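Rik1-associated factor 1 (Schizosaccharomyces pombe, PDB 4O9D) contributes to heterochromatin establishment as a component of the Clr4 methyltransferase complex, which methylates histone H3, and is represented here by its WD-repeat propeller domain. Local coordinates at residues 94-99 with 142-147; 198-203 with 237-242; 373-378 with 392-397; 111-116 with 154-159. All coordinates share one frame; numbering follows the deposited sequence.

Contact 1: residues 94-99 with 142-147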
loop_
_atom_site.group_PDB
_atom_site.type_symbol
_atom_site.label_atom_id
_atom_site.label_comp_id
_atom_site.label_asym_id
_atom_site.label_seq_id
_atom_site.Cartn_x
_atom_site.Cartn_y
_atom_site.Cartn_z
ATOM N N ASP A 94 -1.111 -7.460 2.126
ATOM C CA ASP A 94 -0.282 -6.850 1.103
ATOM C C ASP A 94 0.070 -7.891 0.061
ATOM O O ASP A 94 -0.121 -9.082 0.266
ATOM C CB ASP A 94 0.995 -6.236 1.708
ATOM C CG ASP A 94 1.452 -4.943 0.969
ATOM O OD1 ASP A 94 0.893 -4.630 -0.112
ATOM O OD2 ASP A 94 2.372 -4.254 1.471
ATOM N N LEU A 95 0.569 -7.433 -1.071
ATOM C CA LEU A 95 1.069 -8.334 -2.088
ATOM C C LEU A 95 1.899 -7.550 -3.070
ATOM O O LEU A 95 1.742 -6.335 -3.198
ATOM C CB LEU A 95 -0.066 -9.084 -2.793
ATOM C CG LEU A 95 -1.413 -8.392 -2.971
ATOM C CD1 LEU A 95 -1.314 -7.259 -3.956
ATOM C CD2 LEU A 95 -2.451 -9.423 -3.425
ATOM N N CYS A 96 2.823 -8.238 -3.725
ATOM C CA CYS A 96 3.653 -7.586 -4.719
ATOM C C CYS A 96 4.221 -8.657 -5.626
ATOM O O CYS A 96 4.505 -9.768 -5.184
ATOM C CB CYS A 96 4.773 -6.782 -4.057
ATOM S SG CYS A 96 5.703 -7.701 -2.831
ATOM N N PHE A 97 4.363 -8.320 -6.894
ATOM C CA PHE A 97 4.920 -9.246 -7.871
ATOM C C PHE A 97 6.436 -9.226 -7.819
ATOM O O PHE A 97 7.047 -8.186 -7.561
ATOM C CB PHE A 97 4.466 -8.851 -9.274
ATOM C CG PHE A 97 3.059 -9.277 -9.596
ATOM C CD1 PHE A 97 2.806 -10.555 -10.080
ATOM C CD2 PHE A 97 1.991 -8.410 -9.426
ATOM C CE1 PHE A 97 1.521 -10.953 -10.395
ATOM C CE2 PHE A 97 0.688 -8.815 -9.736
ATOM C CZ PHE A 97 0.464 -10.089 -10.223
ATOM N N SER A 98 7.038 -10.384 -8.077
ATOM C CA SER A 98 8.485 -10.518 -8.093
ATOM C C SER A 98 9.122 -9.711 -9.205
ATOM O O SER A 98 8.527 -9.527 -10.273
ATOM C CB SER A 98 8.855 -11.997 -8.267
ATOM O OG SER A 98 10.206 -12.112 -8.616
ATOM N N LYS A 99 10.348 -9.243 -8.982
ATOM C CA LYS A 99 11.048 -8.448 -10.001
ATOM C C LYS A 99 11.359 -9.283 -11.260
ATOM O O LYS A 99 11.518 -8.738 -12.354
ATOM C CB LYS A 99 12.333 -7.847 -9.423
ATOM C CG LYS A 99 12.093 -6.902 -8.242
ATOM C CD LYS A 99 11.002 -5.877 -8.565
ATOM C CE LYS A 99 10.971 -4.732 -7.543
ATOM N NZ LYS A 99 10.112 -3.590 -8.011
ATOM N N ASP A 142 14.939 -8.326 -5.651
ATOM C CA ASP A 142 13.867 -9.253 -5.280
ATOM C C ASP A 142 13.948 -9.806 -3.837
ATOM O O ASP A 142 13.342 -10.839 -3.547
ATOM C CB ASP A 142 13.773 -10.432 -6.282
ATOM C CG ASP A 142 12.346 -11.026 -6.364
ATOM O OD1 ASP A 142 11.399 -10.225 -6.562
ATOM O OD2 ASP A 142 12.156 -12.271 -6.225
ATOM N N LEU A 143 14.677 -9.135 -2.946
ATOM C CA LEU A 143 14.646 -9.467 -1.521
ATOM C C LEU A 143 13.320 -8.975 -0.962
ATOM O O LEU A 143 12.906 -7.832 -1.227
ATOM C CB LEU A 143 15.807 -8.802 -0.778
ATOM C CG LEU A 143 16.110 -9.230 0.664
ATOM C CD1 LEU A 143 16.487 -10.747 0.776
ATOM C CD2 LEU A 143 17.231 -8.337 1.236
ATOM N N LEU A 144 12.643 -9.824 -0.202
ATOM C CA LEU A 144 11.312 -9.477 0.302
ATOM C C LEU A 144 11.336 -9.069 1.792
ATOM O O LEU A 144 11.785 -9.846 2.641
ATOM C CB LEU A 144 10.365 -10.649 0.076
ATOM C CG LEU A 144 8.912 -10.454 0.515
ATOM C CD1 LEU A 144 8.235 -9.475 -0.376
ATOM C CD2 LEU A 144 8.165 -11.796 0.512
ATOM N N ALA A 145 10.894 -7.849 2.106
ATOM C CA ALA A 145 10.825 -7.431 3.503
ATOM C C ALA A 145 9.411 -7.597 4.012
ATOM O O ALA A 145 8.431 -7.337 3.297
ATOM C CB ALA A 145 11.337 -5.994 3.691
ATOM N N VAL A 146 9.302 -8.063 5.247
ATOM C CA VAL A 146 8.030 -8.402 5.817
ATOM C C VAL A 146 7.852 -7.646 7.129
ATOM O O VAL A 146 8.739 -7.697 7.976
ATOM C CB VAL A 146 7.986 -9.888 6.089
ATOM C CG1 VAL A 146 6.618 -10.293 6.560
ATOM C CG2 VAL A 146 8.371 -10.636 4.802
ATOM N N ALA A 147 6.720 -6.954 7.305
ATOM C CA ALA A 147 6.440 -6.305 8.584
ATOM C C ALA A 147 5.317 -7.046 9.301
ATOM O O ALA A 147 4.212 -7.195 8.781
ATOM C CB ALA A 147 6.107 -4.803 8.398
#
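The carboxylate of Asp142 is clasped by the turn at Ser98 and Lys99, and this polar knot is the tight part of the contact. The backbone N of Lys99 donates to Asp142 OD1 over 2.8 Å, nearly straight at 164°, though it comes from above the carboxylate, 50° out of its plane. Ser98 OG lies 3.0 Å from the same Asp142 OD1, at best a weak hydrogen bond whose proton could go to another acceptor. Asp142 reaches the turn because its CG swings anti to the backbone N (chi1 -153°), extending the acid away from its own chain. The other oxygen, OD2, is hydrogen-bonded to Tyr105 OH, from the strand that follows Ser98, so both ends of the acid are tied to the same neighbour.

That neighbour is another blade of the β-propeller: strand 87-97 is the first of its four core strands, and strand 144-148 is the second strand of the next blade. Farther along, the contact thins to a single apolar touch, Cys96 SG against Leu144 CD1 at 3.9 Å, with Leu144 also resting on Leu138 of its own sheet.

On the solvent side the side chain of Lys99 only brushes the acid. Lys99 CG passes 3.8 Å from Asp142 OD1, then the chain bends at chi2 and leads outward, leaving NZ 6.9 Å from that oxygen, which suggests at most a long-range attraction.

Contact 2: residues 198-203 with 237-242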
loop_
_atom_site.group_PDB
_atom_site.type_symbol
_atom_site.label_atom_id
_atom_site.label_comp_id
_atom_site.label_asym_id
_atom_site.label_seq_id
_atom_site.Cartn_x
_atom_site.Cartn_y
_atom_site.Cartn_z
ATOM N N LYS A 198 19.025 -0.256 2.736
ATOM C CA LYS A 198 18.573 -0.159 4.130
ATOM C C LYS A 198 17.066 -0.454 4.140
ATOM O O LYS A 198 16.407 -0.367 3.098
ATOM C CB LYS A 198 18.841 1.243 4.705
ATOM C CG LYS A 198 20.278 1.773 4.532
ATOM C CD LYS A 198 21.277 0.925 5.334
ATOM C CE LYS A 198 22.728 1.371 5.103
ATOM N NZ LYS A 198 23.660 0.887 6.183
ATOM N N VAL A 199 16.535 -0.782 5.310
ATOM C CA VAL A 199 15.139 -1.162 5.475
ATOM C C VAL A 199 14.584 -0.219 6.523
ATOM O O VAL A 199 15.105 -0.130 7.639
ATOM C CB VAL A 199 15.008 -2.604 5.987
ATOM C CG1 VAL A 199 13.528 -3.000 6.157
ATOM C CG2 VAL A 199 15.746 -3.551 5.039
ATOM N N ILE A 200 13.539 0.508 6.145
ATOM C CA ILE A 200 12.862 1.410 7.055
ATOM C C ILE A 200 11.662 0.656 7.618
ATOM O O ILE A 200 10.895 0.051 6.868
ATOM C CB ILE A 200 12.359 2.670 6.284
ATOM C CG1 ILE A 200 13.525 3.378 5.577
ATOM C CG2 ILE A 200 11.609 3.600 7.213
ATOM C CD1 ILE A 200 13.044 4.230 4.318
ATOM N N ILE A 201 11.490 0.672 8.931
ATOM C CA ILE A 201 10.312 0.049 9.524
ATOM C C ILE A 201 9.517 1.026 10.398
ATOM O O ILE A 201 10.071 1.703 11.274
ATOM C CB ILE A 201 10.682 -1.128 10.414
ATOM C CG1 ILE A 201 11.486 -2.163 9.628
ATOM C CG2 ILE A 201 9.411 -1.786 11.005
ATOM C CD1 ILE A 201 11.722 -3.439 10.392
ATOM N N GLY A 202 8.210 1.042 10.204
ATOM C CA GLY A 202 7.359 1.928 10.984
ATOM C C GLY A 202 6.581 1.085 11.954
ATOM O O GLY A 202 6.076 0.029 11.569
ATOM N N TYR A 203 6.494 1.543 13.207
ATOM C CA TYR A 203 5.800 0.800 14.250
ATOM C C TYR A 203 4.549 1.537 14.751
ATOM O O TYR A 203 4.502 2.778 14.768
ATOM C CB TYR A 203 6.746 0.535 15.443
ATOM C CG TYR A 203 7.983 -0.275 15.108
ATOM C CD1 TYR A 203 9.104 0.322 14.531
ATOM C CD2 TYR A 203 8.056 -1.631 15.412
ATOM C CE1 TYR A 203 10.261 -0.424 14.232
ATOM C CE2 TYR A 203 9.202 -2.385 15.103
ATOM C CZ TYR A 203 10.295 -1.775 14.533
ATOM O OH TYR A 203 11.424 -2.521 14.242
ATOM N N THR A 237 1.668 5.599 10.319
ATOM C CA THR A 237 0.544 5.160 9.525
ATOM C C THR A 237 0.892 5.011 8.051
ATOM O O THR A 237 0.227 4.280 7.343
ATOM C CB THR A 237 -0.665 6.142 9.643
ATOM O OG1 THR A 237 -0.292 7.472 9.223
ATOM C CG2 THR A 237 -1.193 6.196 11.081
ATOM N N SER A 238 1.933 5.683 7.572
ATOM C CA SER A 238 2.179 5.631 6.145
ATOM C C SER A 238 3.611 6.057 5.791
ATOM O O SER A 238 4.155 6.934 6.424
ATOM C CB SER A 238 1.153 6.561 5.470
ATOM O OG SER A 238 1.547 6.911 4.178
ATOM N N LEU A 239 4.190 5.426 4.771
ATOM C CA LEU A 239 5.562 5.680 4.315
ATOM C C LEU A 239 5.506 5.808 2.819
ATOM O O LEU A 239 4.861 4.977 2.148
ATOM C CB LEU A 239 6.489 4.476 4.622
ATOM C CG LEU A 239 6.828 4.069 6.045
ATOM C CD1 LEU A 239 7.863 2.880 6.030
ATOM C CD2 LEU A 239 7.418 5.207 6.835
ATOM N N TYR A 240 6.157 6.831 2.278
ATOM C CA TYR A 240 6.124 7.026 0.837
ATOM C C TYR A 240 7.485 7.511 0.355
ATOM O O TYR A 240 7.957 8.538 0.819
ATOM C CB TYR A 240 5.023 8.034 0.463
ATOM C CG TYR A 240 4.909 8.318 -1.001
ATOM C CD1 TYR A 240 5.808 9.176 -1.636
ATOM C CD2 TYR A 240 3.887 7.759 -1.760
ATOM C CE1 TYR A 240 5.685 9.474 -2.994
ATOM C CE2 TYR A 240 3.752 8.060 -3.134
ATOM C CZ TYR A 240 4.664 8.911 -3.736
ATOM O OH TYR A 240 4.574 9.178 -5.083
ATOM N N MET A 241 8.093 6.770 -0.572
ATOM C CA MET A 241 9.416 7.106 -1.116
ATOM C C MET A 241 9.276 7.891 -2.449
ATOM O O MET A 241 8.565 7.461 -3.371
ATOM C CB MET A 241 10.233 5.812 -1.336
ATOM C CG MET A 241 11.612 6.032 -1.978
ATOM S SD MET A 241 12.808 6.783 -0.820
ATOM C CE MET A 241 13.082 5.414 0.320
ATOM N N HIS A 242 9.934 9.044 -2.554
ATOM C CA HIS A 242 9.931 9.767 -3.822
ATOM C C HIS A 242 10.550 8.901 -4.926
ATOM O O HIS A 242 11.492 8.125 -4.675
ATOM C CB HIS A 242 10.630 11.118 -3.701
ATOM C CG HIS A 242 10.335 12.040 -4.833
ATOM N ND1 HIS A 242 11.200 12.222 -5.889
ATOM C CD2 HIS A 242 9.259 12.821 -5.089
ATOM C CE1 HIS A 242 10.670 13.076 -6.749
ATOM N NE2 HIS A 242 9.500 13.462 -6.281
#
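Ile200 presents two arms to Leu239 and Met241 because its chi1 of -57° sets CG1 beside the backbone N and CG2 anti to it. The branched side chain is thus divided between two residues of the facing strand, which belongs to the next blade of the β-propeller. Strand 198-204 is an interior strand of one blade, and strand 235-241 is the first strand of the next; their side chains meet across the seam with apolar contacts alone.

The shorter arm, Ile200 CG2, lies 4.0 Å from Leu239 CD1, the two side chains crossing at a slant. The longer arm is carried on by a roughly extended chi2 toward Met241. That methionine curls to meet it: chi2 (73°) and chi3 both fold the chain, so its methyl turns back to the seam instead of running straight past.

Phe248 and Leu217 also pack on Ile200, one from each blade, while Leu185 and Ala250 pack against Leu239. The looser of the two touches is methyl against methyl, Ile200 CD1 to Met241 CE at 4.2 Å.

Contact 3: residues 373-378 with 392-397. With EDO (1,2-ethanediol), chain E.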
loop_
_atom_site.group_PDB
_atom_site.type_symbol
_atom_site.label_atom_id
_atom_site.label_comp_id
_atom_site.label_asym_id
_atom_site.label_seq_id
_atom_site.Cartn_x
_atom_site.Cartn_y
_atom_site.Cartn_z
ATOM N N GLN A 373 -11.305 17.973 -12.011
ATOM C CA GLN A 373 -12.518 17.257 -12.404
ATOM C C GLN A 373 -12.721 16.038 -11.527
ATOM O O GLN A 373 -11.789 15.577 -10.876
ATOM C CB GLN A 373 -12.390 16.815 -13.855
ATOM C CG GLN A 373 -11.356 15.699 -14.039
ATOM C CD GLN A 373 -11.387 15.097 -15.428
ATOM O OE1 GLN A 373 -11.460 15.810 -16.425
ATOM N NE2 GLN A 373 -11.324 13.773 -15.497
ATOM N N ASN A 374 -13.960 15.564 -11.463
ATOM C CA ASN A 374 -14.270 14.263 -10.902
ATOM C C ASN A 374 -13.944 13.243 -11.982
ATOM O O ASN A 374 -14.424 13.361 -13.105
ATOM C CB ASN A 374 -15.743 14.177 -10.489
ATOM C CG ASN A 374 -16.059 15.029 -9.260
ATOM O OD1 ASN A 374 -15.161 15.479 -8.565
ATOM N ND2 ASN A 374 -17.345 15.224 -8.977
ATOM N N PHE A 375 -13.095 12.268 -11.662
ATOM C CA PHE A 375 -12.713 11.240 -12.627
ATOM C C PHE A 375 -13.807 10.208 -12.763
ATOM O O PHE A 375 -14.173 9.812 -13.873
ATOM C CB PHE A 375 -11.419 10.523 -12.218
ATOM C CG PHE A 375 -11.027 9.424 -13.160
ATOM C CD1 PHE A 375 -10.538 9.718 -14.421
ATOM C CD2 PHE A 375 -11.161 8.087 -12.792
ATOM C CE1 PHE A 375 -10.190 8.693 -15.302
ATOM C CE2 PHE A 375 -10.808 7.047 -13.677
ATOM C CZ PHE A 375 -10.336 7.346 -14.920
ATOM N N THR A 376 -14.313 9.748 -11.628
ATOM C CA THR A 376 -15.356 8.744 -11.652
ATOM C C THR A 376 -16.066 8.740 -10.320
ATOM O O THR A 376 -15.639 9.421 -9.393
ATOM C CB THR A 376 -14.790 7.341 -11.979
ATOM O OG1 THR A 376 -15.866 6.438 -12.227
ATOM C CG2 THR A 376 -13.899 6.796 -10.831
ATOM N N GLU A 377 -17.203 8.049 -10.276
ATOM C CA GLU A 377 -18.011 7.894 -9.076
ATOM C C GLU A 377 -18.359 6.413 -8.883
ATOM O O GLU A 377 -18.943 5.763 -9.778
ATOM C CB GLU A 377 -19.300 8.706 -9.148
ATOM C CG GLU A 377 -20.231 8.330 -8.000
ATOM C CD GLU A 377 -21.408 9.251 -7.836
ATOM O OE1 GLU A 377 -21.596 10.150 -8.683
ATOM O OE2 GLU A 377 -22.152 9.065 -6.853
ATOM N N MET A 378 -17.985 5.869 -7.731
ATOM C CA MET A 378 -18.278 4.465 -7.440
ATOM C C MET A 378 -19.496 4.382 -6.511
ATOM O O MET A 378 -19.918 5.391 -5.954
ATOM C CB MET A 378 -17.022 3.756 -6.869
ATOM C CG MET A 378 -15.923 3.510 -7.956
ATOM S SD MET A 378 -14.727 2.267 -7.522
ATOM C CE MET A 378 -15.682 0.778 -7.752
ATOM N N SER A 392 -0.710 3.276 -17.530
ATOM C CA SER A 392 -1.665 2.748 -18.509
ATOM C C SER A 392 -2.893 2.136 -17.848
ATOM O O SER A 392 -3.884 1.828 -18.522
ATOM C CB SER A 392 -1.004 1.703 -19.428
ATOM O OG SER A 392 -0.822 0.443 -18.778
ATOM N N LYS A 393 -2.833 1.954 -16.537
ATOM C CA LYS A 393 -3.949 1.359 -15.814
ATOM C C LYS A 393 -4.254 2.168 -14.566
ATOM O O LYS A 393 -3.335 2.682 -13.918
ATOM C CB LYS A 393 -3.611 -0.078 -15.413
ATOM C CG LYS A 393 -3.292 -1.002 -16.594
ATOM C CD LYS A 393 -4.516 -1.182 -17.493
ATOM C CE LYS A 393 -4.198 -1.974 -18.765
ATOM N NZ LYS A 393 -3.201 -1.281 -19.648
ATOM N N LEU A 394 -5.541 2.288 -14.240
ATOM C CA LEU A 394 -5.966 2.763 -12.928
ATOM C C LEU A 394 -7.063 1.815 -12.393
ATOM O O LEU A 394 -7.991 1.444 -13.116
ATOM C CB LEU A 394 -6.459 4.217 -13.014
ATOM C CG LEU A 394 -7.090 4.768 -11.733
ATOM C CD1 LEU A 394 -6.056 4.861 -10.582
ATOM C CD2 LEU A 394 -7.746 6.152 -11.988
ATOM N N THR A 395 -6.925 1.383 -11.147
ATOM C CA THR A 395 -7.861 0.447 -10.568
ATOM C C THR A 395 -8.420 1.119 -9.327
ATOM O O THR A 395 -7.657 1.617 -8.502
ATOM C CB THR A 395 -7.153 -0.920 -10.195
ATOM O OG1 THR A 395 -6.590 -1.523 -11.366
ATOM C CG2 THR A 395 -8.155 -1.875 -9.611
ATOM N N VAL A 396 -9.747 1.144 -9.197
ATOM C CA VAL A 396 -10.399 1.782 -8.076
ATOM C C VAL A 396 -11.424 0.826 -7.476
ATOM O O VAL A 396 -12.168 0.188 -8.204
ATOM C CB VAL A 396 -11.086 3.097 -8.543
ATOM C CG1 VAL A 396 -11.784 3.792 -7.396
ATOM C CG2 VAL A 396 -10.042 4.005 -9.178
ATOM N N CYS A 397 -11.443 0.713 -6.148
ATOM C CA CYS A 397 -12.323 -0.247 -5.455
ATOM C C CYS A 397 -13.184 0.452 -4.407
ATOM O O CYS A 397 -12.785 1.482 -3.861
ATOM C CB CYS A 397 -11.496 -1.304 -4.741
ATOM S SG CYS A 397 -10.063 -1.933 -5.637
HETATM C C1 EDO E . -16.818 17.295 -11.771
HETATM O O1 EDO E . -15.926 16.996 -12.843
HETATM C C2 EDO E . -17.150 18.786 -11.743
HETATM O O2 EDO E . -17.563 19.126 -10.416
#
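The blade that closes the propeller ring receives Phe375 from the last strand of the preceding blade and Met378 from the connection that follows it. Phe375, its CG anti to the backbone N (chi1 178°), sends the ring across the seam to Leu394, which comes from the opposite direction. The ring meets Leu394 obliquely, with Phe375 CE2 3.6 Å from Leu394 CD2. Met378 makes the tighter fit: SD sits only 3.3 Å from Val396 CG1, a short approach, and 3.4 Å from Val396 O. A bend at chi3 then lays Met378 CE over that same carbonyl oxygen at 3.6 Å.

The receiving blade shows the Velcro closure of propellers, in which strands 382-387, 393-398 and 403-407 near the C-terminus are completed by the N-terminal strand 21-26. In the donating strand, Phe375 and Thr376 both hydrogen-bond with Val360. With the helix-like backbone angles of Phe375, this forms a β bulge that turns both side chains toward the closing blade. There Tyr406 takes the Phe375 ring edge-to-face and bonds Thr376 OG1 through its hydroxyl.

Just before the bulge, the backbone N of exposed Asn374 donates to O1 of a 1,2-ethanediol at 2.8 Å and 166°, a molecule probably from the crystallisation liquor.

Contact 4: residues 111-116 with 154-159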
loop_
_atom_site.group_PDB
_atom_site.type_symbol
_atom_site.label_atom_id
_atom_site.label_comp_id
_atom_site.label_asym_id
_atom_site.label_seq_id
_atom_site.Cartn_x
_atom_site.Cartn_y
_atom_site.Cartn_z
ATOM N N ASN A 111 -1.044 -14.974 9.468
ATOM C CA ASN A 111 0.360 -14.982 9.907
ATOM C C ASN A 111 1.356 -15.591 8.925
ATOM O O ASN A 111 2.442 -15.963 9.336
ATOM C CB ASN A 111 0.532 -15.751 11.241
ATOM C CG ASN A 111 -0.353 -15.215 12.347
ATOM O OD1 ASN A 111 -1.076 -14.214 12.171
ATOM N ND2 ASN A 111 -0.311 -15.881 13.497
ATOM N N ALA A 112 0.996 -15.719 7.652
ATOM C CA ALA A 112 1.870 -16.407 6.695
ATOM C C ALA A 112 2.250 -15.530 5.506
ATOM O O ALA A 112 1.452 -14.724 5.060
ATOM C CB ALA A 112 1.201 -17.719 6.206
ATOM N N VAL A 113 3.484 -15.663 5.018
ATOM C CA VAL A 113 3.824 -15.138 3.717
ATOM C C VAL A 113 3.794 -16.304 2.699
ATOM O O VAL A 113 4.428 -17.340 2.938
ATOM C CB VAL A 113 5.231 -14.495 3.717
ATOM C CG1 VAL A 113 5.501 -13.866 2.378
ATOM C CG2 VAL A 113 5.350 -13.433 4.820
ATOM N N LYS A 114 3.075 -16.144 1.589
ATOM C CA LYS A 114 3.026 -17.184 0.539
ATOM C C LYS A 114 3.579 -16.692 -0.793
ATOM O O LYS A 114 3.593 -15.481 -1.091
ATOM C CB LYS A 114 1.605 -17.743 0.362
ATOM C CG LYS A 114 1.117 -18.515 1.606
ATOM C CD LYS A 114 -0.356 -18.952 1.550
ATOM C CE LYS A 114 -0.766 -19.766 2.796
ATOM N NZ LYS A 114 -2.138 -20.353 2.677
ATOM N N VAL A 115 4.040 -17.651 -1.588
ATOM C CA VAL A 115 4.650 -17.379 -2.883
ATOM C C VAL A 115 3.902 -18.207 -3.943
ATOM O O VAL A 115 3.862 -19.438 -3.833
ATOM C CB VAL A 115 6.145 -17.808 -2.877
ATOM C CG1 VAL A 115 6.769 -17.549 -4.235
ATOM C CG2 VAL A 115 6.905 -17.087 -1.777
ATOM N N TRP A 116 3.330 -17.546 -4.954
ATOM C CA TRP A 116 2.513 -18.221 -5.964
ATOM C C TRP A 116 3.117 -18.069 -7.369
ATOM O O TRP A 116 3.652 -17.019 -7.707
ATOM C CB TRP A 116 1.085 -17.639 -5.999
ATOM C CG TRP A 116 0.433 -17.410 -4.669
ATOM C CD1 TRP A 116 0.544 -16.288 -3.884
ATOM C CD2 TRP A 116 -0.464 -18.294 -3.972
ATOM N NE1 TRP A 116 -0.212 -16.430 -2.738
ATOM C CE2 TRP A 116 -0.831 -17.654 -2.766
ATOM C CE3 TRP A 116 -0.974 -19.574 -4.240
ATOM C CZ2 TRP A 116 -1.678 -18.250 -1.836
ATOM C CZ3 TRP A 116 -1.820 -20.154 -3.325
ATOM C CH2 TRP A 116 -2.157 -19.502 -2.132
ATOM N N TYR A 154 10.979 -9.205 8.834
ATOM C CA TYR A 154 11.751 -10.324 8.288
ATOM C C TYR A 154 12.244 -9.954 6.875
ATOM O O TYR A 154 11.588 -9.168 6.161
ATOM C CB TYR A 154 10.878 -11.568 8.237
ATOM C CG TYR A 154 10.240 -11.949 9.553
ATOM C CD1 TYR A 154 10.905 -12.774 10.461
ATOM C CD2 TYR A 154 8.967 -11.510 9.883
ATOM C CE1 TYR A 154 10.323 -13.132 11.676
ATOM C CE2 TYR A 154 8.373 -11.865 11.078
ATOM C CZ TYR A 154 9.068 -12.689 11.978
ATOM O OH TYR A 154 8.485 -13.051 13.166
ATOM N N LEU A 155 13.425 -10.455 6.512
ATOM C CA LEU A 155 13.922 -10.375 5.144
ATOM C C LEU A 155 13.975 -11.805 4.574
ATOM O O LEU A 155 14.609 -12.690 5.169
ATOM C CB LEU A 155 15.318 -9.740 5.088
ATOM C CG LEU A 155 15.494 -8.262 5.497
ATOM C CD1 LEU A 155 16.983 -7.916 5.438
ATOM C CD2 LEU A 155 14.650 -7.316 4.602
ATOM N N LEU A 156 13.343 -12.018 3.425
ATOM C CA LEU A 156 13.269 -13.350 2.824
ATOM C C LEU A 156 13.814 -13.370 1.407
ATOM O O LEU A 156 13.496 -12.490 0.622
ATOM C CB LEU A 156 11.815 -13.815 2.771
ATOM C CG LEU A 156 11.060 -13.860 4.092
ATOM C CD1 LEU A 156 9.598 -14.255 3.882
ATOM C CD2 LEU A 156 11.755 -14.816 5.041
ATOM N N SER A 157 14.629 -14.364 1.061
ATOM C CA SER A 157 15.009 -14.522 -0.341
ATOM C C SER A 157 14.355 -15.761 -0.933
ATOM O O SER A 157 13.976 -16.683 -0.201
ATOM C CB SER A 157 16.528 -14.558 -0.526
ATOM O OG SER A 157 17.062 -15.813 -0.186
ATOM N N THR A 158 14.176 -15.762 -2.252
ATOM C CA THR A 158 13.453 -16.849 -2.918
ATOM C C THR A 158 14.209 -17.344 -4.141
ATOM O O THR A 158 14.829 -16.551 -4.841
ATOM C CB THR A 158 12.017 -16.405 -3.380
ATOM O OG1 THR A 158 12.111 -15.344 -4.351
ATOM C CG2 THR A 158 11.191 -15.935 -2.195
ATOM N N ASP A 159 14.149 -18.649 -4.407
ATOM C CA ASP A 159 14.738 -19.181 -5.633
ATOM C C ASP A 159 14.170 -18.498 -6.872
ATOM O O ASP A 159 12.960 -18.395 -7.028
ATOM C CB ASP A 159 14.501 -20.681 -5.750
ATOM C CG ASP A 159 15.339 -21.307 -6.862
ATOM O OD1 ASP A 159 14.969 -21.158 -8.051
ATOM O OD2 ASP A 159 16.391 -21.910 -6.543
#
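Val113 and Leu156 meet almost head-on. Leu156 is extended beyond CG (chi2 176°), which drives CD1 straight at the fork of the valine: it stands 4.4 Å from Val113 CB and about the same distance from both methyls, CG1 and CG2. The leucine therefore addresses the whole branched end of Val113, and its CD2 points away from the valine. Phe126, of the strand following Val113, also packs against both residues.

One step along, Val115 and Thr158 meet through single methyls. Threonine CG2 takes the position beside the backbone N and looks toward the valine, Thr158 CG2 approaching Val115 CG2 to 4.5 Å. Its hydroxyl is turned elsewhere, OG1 being hydrogen-bonded to Tyr105 OH, so the polar and apolar branches of one small residue serve different neighbours.

Both pairs belong to the third strands of the cores of two successive blades of the WD-repeat propeller, 113-117 and 153-158. The strands run in the same sense, Val113 opposite Leu156 and Val115 opposite Thr158, but belong to separate sheets, with CA atoms 9.7 Å apart at the first pair and 8.8 Å at the second. Alternation along each strand sends every second side chain into the seam. The alternate residues face the other way: Trp116, the tryptophan of the WD dipeptide that gives the repeat its name, has its indole NE1 hydrogen-bonded to Thr106 OG1 of its own blade. Val113 also touches Leu144 and Val146, from the strand that pairs with 153-158.

How the contacts relate
Contacts 1 and 4 hold the same two blades together at different depths: contact 1 lies about 12 Å from the chain centre, contact 4 about 17 Å. Contact 1 is partly buried and largely polar, whereas contact 4 is buried and apolar; Tyr105 serves Asp142 in one and Thr158 in the other. Contact 2, partly buried like contact 1, repeats the apolar seam between another pair of blades, and Val199 CG2 packs 3.9 Å from CD2 of Leu155, which lies in segment 154-159 of contact 4. Contact 3 lies across the ring from contacts 1, 2 and 4, buried like contact 4 but using an aromatic ring and a thioether where the ring of blades closes.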